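Local atomic coordinates of 82 prophage-derived uncharacterized protein ybcO (PDB entry 3G27), a protein that binds zinc and is probably a nuclease encoded by a prophage. Residues Arg9-Gln14 / Ala50-Ser55; Gln14-Gly19 / Met81-Val86; Pro18-Gly23 / Cys54-Asp59. All coordinates share one frame; numbering follows the deposited sequence. Where two conformers were deposited one is given.

Interaction 1: residues Arg9-Gln14 / Ala50-Ser55; sequences RGRECQ and ATIACS. With ZN (zinc ion), chain B.
I52, on the second strand of the hairpin, meets the loop residues R11, E12 and Q14 with CB and the ends of both branches. Its CB sits near Q14 CG and E12 O. CG2, anti to the backbone N, meets two loop carbonyl oxygens, E12 O at 3.3 Å and then R11 O, while the other branch ends at CD1, which is 4.0 Å from both Q14 CG and R11 CB. A β-branched apolar residue suits this place because its two arms cover two parts of the loop at once, and I87 of helix 70-90 also packs on it. Beside it the Q14 side chain runs in the same direction and turns back at chi2 (-60°), bringing NE2 3.2 Å from E12 O in a hydrogen bond with NE2 above the carbonyl plane of E12, not on a lone pair, while the oxygen stays near the glutamine amide plane. The backbones are pinned by Q14 N to I52 O, 3.2 Å.

Just past the strand, C54 joins C13 of the loop on the zinc ion: C13 SG lies 2.4 Å and C54 SG 2.3 Å from the metal, with C21 and C57 as the other ligands. C54 N donates to C13 SG over 3.3 Å in a nearly straight bond (171°). A cysteine sulfur can bind metal and accept an N-H together. Such a bond probably eases the negative charge of a zinc-bound thiolate, which would couple the metal site to the strand end.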
loop_
_atom_site.group_PDB
_atom_site.type_symbol
_atom_site.label_atom_id
_atom_site.label_comp_id
_atom_site.label_asym_id
_atom_site.label_seq_id
_atom_site.Cartn_x
_atom_site.Cartn_y
_atom_site.Cartn_z
ATOM N N ARG A 9 -18.830 0.161 2.261
ATOM C CA ARG A 9 -19.869 -0.478 1.478
ATOM C C ARG A 9 -20.529 0.579 0.593
ATOM O O ARG A 9 -20.782 1.693 1.048
ATOM C CB ARG A 9 -20.882 -1.168 2.399
ATOM N N GLY A 10 -20.745 0.254 -0.686
ATOM C CA GLY A 10 -21.408 1.190 -1.607
ATOM C C GLY A 10 -20.544 2.321 -2.141
ATOM O O GLY A 10 -21.035 3.230 -2.834
ATOM N N ARG A 11 -19.261 2.280 -1.819
ATOM C CA ARG A 11 -18.312 3.185 -2.414
ATOM C C ARG A 11 -17.699 2.540 -3.644
ATOM O O ARG A 11 -17.730 1.326 -3.829
ATOM C CB ARG A 11 -17.190 3.502 -1.435
ATOM C CG ARG A 11 -17.582 4.301 -0.230
ATOM C CD ARG A 11 -17.081 5.701 -0.362
ATOM N NE ARG A 11 -16.999 6.385 0.923
ATOM C CZ ARG A 11 -16.555 7.627 1.058
ATOM N NH1 ARG A 11 -16.519 8.202 2.261
ATOM N NH2 ARG A 11 -16.151 8.302 -0.025
ATOM N N GLU A 12 -17.075 3.379 -4.446
ATOM C CA GLU A 12 -16.346 2.952 -5.625
ATOM C C GLU A 12 -15.120 2.081 -5.330
ATOM O O GLU A 12 -14.343 2.365 -4.419
ATOM C CB GLU A 12 -15.895 4.203 -6.388
ATOM C CG GLU A 12 -15.366 3.926 -7.778
ATOM C CD GLU A 12 -15.922 4.897 -8.811
ATOM O OE1 GLU A 12 -15.406 6.060 -8.919
ATOM O OE2 GLU A 12 -16.891 4.471 -9.507
ATOM N N CYS A 13 -14.932 1.037 -6.143
ATOM C CA CYS A 13 -13.766 0.164 -6.033
ATOM C C CYS A 13 -12.515 0.986 -6.255
ATOM O O CYS A 13 -12.438 1.740 -7.211
ATOM C CB CYS A 13 -13.838 -0.946 -7.082
ATOM S SG CYS A 13 -12.542 -2.179 -6.993
ATOM N N GLN A 14 -11.544 0.842 -5.355
ATOM C CA GLN A 14 -10.248 1.501 -5.489
ATOM C C GLN A 14 -9.167 0.586 -6.049
ATOM O O GLN A 14 -8.064 1.045 -6.285
ATOM C CB GLN A 14 -9.805 2.065 -4.146
ATOM C CG GLN A 14 -10.743 3.107 -3.582
ATOM C CD GLN A 14 -10.887 4.305 -4.528
ATOM O OE1 GLN A 14 -9.898 4.924 -4.907
ATOM N NE2 GLN A 14 -12.125 4.610 -4.929
ATOM N N ALA A 50 -6.444 -2.208 4.564
ATOM C CA ALA A 50 -7.545 -2.728 3.756
ATOM C C ALA A 50 -7.860 -1.726 2.635
ATOM O O ALA A 50 -7.480 -0.549 2.716
ATOM C CB ALA A 50 -8.785 -2.975 4.623
ATOM N N THR A 51 -8.519 -2.226 1.592
ATOM C CA THR A 51 -8.993 -1.413 0.473
ATOM C C THR A 51 -10.475 -1.654 0.214
ATOM O O THR A 51 -10.988 -2.726 0.490
ATOM C CB THR A 51 -8.199 -1.718 -0.824
ATOM O OG1 THR A 51 -8.611 -0.814 -1.862
ATOM C CG2 THR A 51 -8.374 -3.195 -1.281
ATOM N N ILE A 52 -11.153 -0.625 -0.309
ATOM C CA ILE A 52 -12.502 -0.744 -0.860
ATOM C C ILE A 52 -12.298 -1.549 -2.134
ATOM O O ILE A 52 -11.441 -1.211 -2.959
ATOM C CB ILE A 52 -13.124 0.647 -1.256
ATOM C CG1 ILE A 52 -13.088 1.670 -0.091
ATOM C CG2 ILE A 52 -14.534 0.491 -1.704
ATOM C CD1 ILE A 52 -13.273 3.132 -0.545
ATOM N N ALA A 53 -13.063 -2.612 -2.294
ATOM C CA ALA A 53 -12.922 -3.468 -3.446
ATOM C C ALA A 53 -14.303 -3.974 -3.796
ATOM O O ALA A 53 -15.064 -4.318 -2.904
ATOM C CB ALA A 53 -11.973 -4.640 -3.112
ATOM N N CYS A 54 -14.623 -3.986 -5.089
ATOM C CA CYS A 54 -15.818 -4.649 -5.616
ATOM C C CYS A 54 -15.654 -6.140 -5.468
ATOM O O CYS A 54 -14.553 -6.611 -5.235
ATOM C CB CYS A 54 -16.029 -4.340 -7.090
ATOM S SG CYS A 54 -14.819 -5.131 -8.235
ATOM N N SER A 55 -16.752 -6.880 -5.612
ATOM C CA SER A 55 -16.766 -8.294 -5.313
ATOM C C SER A 55 -15.734 -9.080 -6.120
ATOM O O SER A 55 -15.086 -9.992 -5.606
ATOM C CB SER A 55 -18.174 -8.866 -5.517
ATOM O OG SER A 55 -18.713 -8.577 -6.806
HETATM ZN ZN ZN B . -13.029 -3.717 -8.748
#

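Interaction 2: residues Gln14-Gly19 / Met81-Val86; sequences QVRIPG and MARTQV. With CA (calcium ion), chain C.
R83, on the long helix 70-90, grips the loop 14-19 through the backbone of Q14. Strands 29-32 and 50-53 followed by helix 55-61 are consistent with the ββα-metal nucleases, and helix 70-90 packs on the loop before them. R83 NH1 donates to Q14 O over 2.6 Å; the bond is short but bent (133° at the hydrogen), and the oxygen lies close to the guanidinium plane, at its edge. The same NH1 donates to water 1, 2.7 Å away, which also lies close to V15 O, so one nitrogen serves two neighbouring peptides of the loop. The reach of an arginine is needed here: its extended chain spans from the helix to the loop and still presents several N-H groups. Along that chain Q14 OE1 comes within 3.2 Å of R83 CB, and the glutamine amide is turned almost at right angles to the guanidinium.

Over one face of the R83 guanidinium lies that of R16, nearly parallel, with R16 NH2 3.5 Å from R83 NH1. Since R16 was modelled in two conformers, the stack of like charges is to be taken with caution.

Further out, T84 OG1 packs 3.7 Å from Q14 CG and is fixed by a hydrogen bond to G80 O one turn back, and probably accepts from I52 N of the strand. V15 turns from the helix into the core, against C57 and I61, where an apolar, branched side chain suits the buried setting. M81, a selenomethionine, packs with A82 against M81 of the second subunit. At the far end of the loop G19 O binds the calcium ion at 2.4 Å.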
loop_
_atom_site.group_PDB
_atom_site.type_symbol
_atom_site.label_atom_id
_atom_site.label_comp_id
_atom_site.label_asym_id
_atom_site.label_seq_id
_atom_site.Cartn_x
_atom_site.Cartn_y
_atom_site.Cartn_z
ATOM N N GLN A 14 -11.544 0.842 -5.355
ATOM C CA GLN A 14 -10.248 1.501 -5.489
ATOM C C GLN A 14 -9.167 0.586 -6.049
ATOM O O GLN A 14 -8.064 1.045 -6.285
ATOM C CB GLN A 14 -9.805 2.065 -4.146
ATOM C CG GLN A 14 -10.743 3.107 -3.582
ATOM C CD GLN A 14 -10.887 4.305 -4.528
ATOM O OE1 GLN A 14 -9.898 4.924 -4.907
ATOM N NE2 GLN A 14 -12.125 4.610 -4.929
ATOM N N VAL A 15 -9.487 -0.694 -6.273
ATOM C CA VAL A 15 -8.495 -1.679 -6.765
ATOM C C VAL A 15 -8.489 -1.621 -8.293
ATOM O O VAL A 15 -7.446 -1.468 -8.920
ATOM C CB VAL A 15 -8.821 -3.129 -6.318
ATOM C CG1 VAL A 15 -7.850 -4.106 -6.945
ATOM C CG2 VAL A 15 -8.804 -3.271 -4.818
ATOM N N ARG A 16 -9.671 -1.767 -8.882
ATOM C CA ARG A 16 -9.872 -1.576 -10.319
ATOM C C ARG A 16 -8.910 -2.352 -11.225
ATOM O O ARG A 16 -8.295 -1.763 -12.119
ATOM C CB ARG A 16 -9.797 -0.082 -10.656
ATOM C CG ARG A 16 -10.353 0.828 -9.555
ATOM C CD ARG A 16 -10.751 2.188 -10.107
ATOM N NE ARG A 16 -10.714 3.249 -9.103
ATOM C CZ ARG A 16 -9.720 4.120 -8.992
ATOM N NH1 ARG A 16 -9.763 5.065 -8.061
ATOM N NH2 ARG A 16 -8.684 4.047 -9.820
ATOM N N ILE A 17 -8.799 -3.666 -11.020
ATOM C CA ILE A 17 -8.016 -4.501 -11.918
ATOM C C ILE A 17 -8.761 -4.525 -13.254
ATOM O O ILE A 17 -9.954 -4.885 -13.317
ATOM C CB ILE A 17 -7.828 -5.941 -11.400
ATOM C CG1 ILE A 17 -7.073 -5.936 -10.074
ATOM C CG2 ILE A 17 -7.077 -6.756 -12.446
ATOM C CD1 ILE A 17 -7.084 -7.235 -9.317
ATOM N N PRO A 18 -8.084 -4.130 -14.333
ATOM C CA PRO A 18 -8.799 -4.139 -15.596
ATOM C C PRO A 18 -9.410 -5.489 -15.932
ATOM O O PRO A 18 -8.803 -6.513 -15.689
ATOM C CB PRO A 18 -7.713 -3.770 -16.610
ATOM C CG PRO A 18 -6.739 -2.941 -15.813
ATOM C CD PRO A 18 -6.720 -3.573 -14.478
ATOM N N GLY A 19 -10.621 -5.471 -16.483
ATOM C CA GLY A 19 -11.303 -6.688 -16.889
ATOM C C GLY A 19 -12.001 -7.298 -15.702
ATOM O O GLY A 19 -13.235 -7.423 -15.680
HETATM N N MSE A 81 -5.464 0.250 -1.415
HETATM C CA MSE A 81 -5.335 0.556 0.007
HETATM C C MSE A 81 -4.944 2.027 0.241
HETATM O O MSE A 81 -5.527 2.703 1.084
HETATM C CB MSE A 81 -4.296 -0.367 0.663
HETATM C CG MSE A 81 -4.036 -0.032 2.133
HETATM SE SE MSE A 81 -2.669 -1.167 2.931
HETATM C CE MSE A 81 -1.101 -0.345 2.140
ATOM N N ALA A 82 -3.954 2.504 -0.508
ATOM C CA ALA A 82 -3.468 3.883 -0.385
ATOM C C ALA A 82 -4.550 4.896 -0.783
ATOM O O ALA A 82 -4.770 5.891 -0.111
ATOM C CB ALA A 82 -2.209 4.070 -1.219
ATOM N N ARG A 83 -5.243 4.625 -1.875
ATOM C CA ARG A 83 -6.402 5.435 -2.285
ATOM C C ARG A 83 -7.532 5.469 -1.245
ATOM O O ARG A 83 -8.056 6.535 -0.936
ATOM C CB ARG A 83 -6.942 4.911 -3.591
ATOM C CG ARG A 83 -5.962 5.009 -4.737
ATOM C CD ARG A 83 -6.639 4.614 -6.047
ATOM N NE ARG A 83 -5.640 4.422 -7.088
ATOM C CZ ARG A 83 -5.531 3.352 -7.875
ATOM N NH1 ARG A 83 -6.372 2.321 -7.790
ATOM N NH2 ARG A 83 -4.551 3.319 -8.776
ATOM N N THR A 84 -7.878 4.307 -0.706
ATOM C CA THR A 84 -8.839 4.178 0.397
ATOM C C THR A 84 -8.480 4.969 1.641
ATOM O O THR A 84 -9.319 5.666 2.194
ATOM C CB THR A 84 -8.971 2.718 0.797
ATOM O OG1 THR A 84 -9.322 1.956 -0.373
ATOM C CG2 THR A 84 -10.014 2.531 1.890
ATOM N N GLN A 85 -7.241 4.849 2.096
ATOM C CA GLN A 85 -6.768 5.621 3.246
ATOM C C GLN A 85 -6.810 7.093 2.920
ATOM O O GLN A 85 -7.147 7.911 3.768
ATOM C CB GLN A 85 -5.354 5.194 3.651
ATOM C CG GLN A 85 -5.271 3.731 4.185
ATOM C CD GLN A 85 -3.847 3.258 4.455
ATOM O OE1 GLN A 85 -2.888 4.025 4.356
ATOM N NE2 GLN A 85 -3.710 2.006 4.840
ATOM N N VAL A 86 -6.500 7.442 1.679
ATOM C CA VAL A 86 -6.571 8.833 1.278
ATOM C C VAL A 86 -8.023 9.334 1.310
ATOM O O VAL A 86 -8.278 10.465 1.712
ATOM C CB VAL A 86 -5.974 9.078 -0.112
ATOM C CG1 VAL A 86 -6.481 10.427 -0.661
ATOM C CG2 VAL A 86 -4.450 9.035 -0.065
HETATM CA CA CA C . -15.481 -6.579 -15.739
HETATM O O HOH W 1 -5.209 0.004 -8.457
HETATM O O HOH W 2 -16.001 -8.045 -13.688
HETATM O O HOH W 3 -17.113 -4.861 -15.673
HETATM O O HOH W 4 -14.019 -4.484 -16.332
#

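Interaction 3: residues Pro18-Gly23 / Cys54-Asp59; sequences PGVCNG and CSACHD. With ZN (zinc ion), chain B; CA (calcium ion), chain C.
C21 meets C57 and C54 round the zinc ion, in a Cys4 site made by the CxxC pair C54 and C57, with C54 as N-cap of helix 55-61, and completed by C13. This is the tight side. C21 SG is 2.3 Å from the metal, and C57 SG, also a ligand, packs 3.7 Å from C21 CA. C54 SG takes two nearly straight bonds: from C57 N (3.3 Å, 165°), which caps the helix, and from N22 N (3.5 Å, 168°). Small, polarisable cysteine is suited to being ligand and N-cap together. N22 lays its carboxamide beside C54, OD1 3.3 Å from C54 CB; chi1 of 65° folds the group back to this spot, and OD1 also accepts from N24 N. The fit is equally close at A56, whose small side chain lets V20 O come to 3.0 Å from A56 CB, while V20 CG1 lies nearest A56 O.

Beyond V20 lies the loose, hydrated side, where C21 O binds the calcium ion at 2.5 Å and three waters join it. One of these, water 2, donates to V20 O across 2.7 Å.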
loop_
_atom_site.group_PDB
_atom_site.type_symbol
_atom_site.label_atom_id
_atom_site.label_comp_id
_atom_site.label_asym_id
_atom_site.label_seq_id
_atom_site.Cartn_x
_atom_site.Cartn_y
_atom_site.Cartn_z
ATOM N N PRO A 18 -8.084 -4.130 -14.333
ATOM C CA PRO A 18 -8.799 -4.139 -15.596
ATOM C C PRO A 18 -9.410 -5.489 -15.932
ATOM O O PRO A 18 -8.803 -6.513 -15.689
ATOM C CB PRO A 18 -7.713 -3.770 -16.610
ATOM C CG PRO A 18 -6.739 -2.941 -15.813
ATOM C CD PRO A 18 -6.720 -3.573 -14.478
ATOM N N GLY A 19 -10.621 -5.471 -16.483
ATOM C CA GLY A 19 -11.303 -6.688 -16.889
ATOM C C GLY A 19 -12.001 -7.298 -15.702
ATOM O O GLY A 19 -13.235 -7.423 -15.680
ATOM N N VAL A 20 -11.200 -7.636 -14.703
ATOM C CA VAL A 20 -11.683 -8.231 -13.467
ATOM C C VAL A 20 -12.718 -7.354 -12.723
ATOM O O VAL A 20 -13.763 -7.841 -12.265
ATOM C CB VAL A 20 -10.458 -8.611 -12.520
ATOM C CG1 VAL A 20 -10.952 -9.041 -11.175
ATOM C CG2 VAL A 20 -9.561 -9.660 -13.157
ATOM N N CYS A 21 -12.430 -6.069 -12.610
ATOM C CA CYS A 21 -13.318 -5.152 -11.924
ATOM C C CYS A 21 -14.700 -5.237 -12.512
ATOM O O CYS A 21 -14.859 -5.280 -13.740
ATOM C CB CYS A 21 -12.820 -3.702 -12.032
ATOM S SG CYS A 21 -13.492 -2.545 -10.711
ATOM N N ASN A 22 -15.707 -5.238 -11.652
ATOM C CA ASN A 22 -17.063 -5.091 -12.126
ATOM C C ASN A 22 -17.551 -3.624 -12.140
ATOM O O ASN A 22 -18.559 -3.315 -12.726
ATOM C CB ASN A 22 -18.043 -6.040 -11.399
ATOM C CG ASN A 22 -18.209 -5.745 -9.917
ATOM O OD1 ASN A 22 -18.221 -4.598 -9.478
ATOM N ND2 ASN A 22 -18.367 -6.795 -9.146
ATOM N N GLY A 23 -16.833 -2.728 -11.477
ATOM C CA GLY A 23 -17.193 -1.318 -11.443
ATOM C C GLY A 23 -18.508 -0.973 -10.761
ATOM O O GLY A 23 -19.046 0.128 -10.970
ATOM N N CYS A 54 -14.623 -3.986 -5.089
ATOM C CA CYS A 54 -15.818 -4.649 -5.616
ATOM C C CYS A 54 -15.654 -6.140 -5.468
ATOM O O CYS A 54 -14.553 -6.611 -5.235
ATOM C CB CYS A 54 -16.029 -4.340 -7.090
ATOM S SG CYS A 54 -14.819 -5.131 -8.235
ATOM N N SER A 55 -16.752 -6.880 -5.612
ATOM C CA SER A 55 -16.766 -8.294 -5.313
ATOM C C SER A 55 -15.734 -9.080 -6.120
ATOM O O SER A 55 -15.086 -9.992 -5.606
ATOM C CB SER A 55 -18.174 -8.866 -5.517
ATOM O OG SER A 55 -18.713 -8.577 -6.806
ATOM N N ALA A 56 -15.572 -8.685 -7.375
ATOM C CA ALA A 56 -14.649 -9.327 -8.309
ATOM C C ALA A 56 -13.203 -9.073 -7.955
ATOM O O ALA A 56 -12.372 -9.969 -7.931
ATOM C CB ALA A 56 -14.929 -8.816 -9.712
ATOM N N CYS A 57 -12.889 -7.818 -7.709
ATOM C CA CYS A 57 -11.516 -7.462 -7.337
ATOM C C CYS A 57 -11.147 -8.069 -5.995
ATOM O O CYS A 57 -10.043 -8.518 -5.794
ATOM C CB CYS A 57 -11.357 -5.938 -7.312
ATOM S SG CYS A 57 -11.185 -5.214 -8.938
ATOM N N HIS A 58 -12.104 -8.128 -5.073
ATOM C CA HIS A 58 -11.868 -8.749 -3.795
ATOM C C HIS A 58 -11.467 -10.217 -3.975
ATOM O O HIS A 58 -10.476 -10.658 -3.427
ATOM C CB HIS A 58 -13.144 -8.634 -2.987
ATOM C CG HIS A 58 -13.026 -9.099 -1.583
ATOM N ND1 HIS A 58 -14.130 -9.417 -0.825
ATOM C CD2 HIS A 58 -11.944 -9.272 -0.783
ATOM C CE1 HIS A 58 -13.726 -9.766 0.390
ATOM N NE2 HIS A 58 -12.408 -9.690 0.437
ATOM N N ASP A 59 -12.233 -10.981 -4.748
ATOM C CA ASP A 59 -11.915 -12.396 -4.970
ATOM C C ASP A 59 -10.547 -12.576 -5.625
ATOM O O ASP A 59 -9.809 -13.469 -5.274
ATOM C CB ASP A 59 -12.988 -13.055 -5.790
ATOM C CG ASP A 59 -14.319 -13.172 -5.044
ATOM O OD1 ASP A 59 -14.308 -13.062 -3.807
ATOM O OD2 ASP A 59 -15.383 -13.401 -5.692
HETATM ZN ZN ZN B . -13.029 -3.717 -8.748
HETATM CA CA CA C . -15.481 -6.579 -15.739
HETATM O O HOH W 2 -16.001 -8.045 -13.688
HETATM O O HOH W 3 -17.113 -4.861 -15.673
HETATM O O HOH W 4 -14.019 -4.484 -16.332
#

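Overall arrangement
From the N terminus, the loop 9-23 runs past all three contacts before the chain enters strand 29-32. Interaction 1 closes the loop that contains the unmodelled residues 35-43 by bringing 50-55 back to 9-14. Interaction 3 closes a shorter loop, from 18-23 to the start of helix 55-61, and its second segment overlaps that of interaction 1 at C54 and S55. Interaction 2 spans furthest, from 14-19 to helix 70-90; it crosses interaction 1 and encloses most of interaction 3. Q14 belongs to interactions 1 and 2, zinc joins interactions 1 and 3, and the calcium site is common to interactions 2 and 3. Hairpin and both helices are thereby tied to one N-terminal loop.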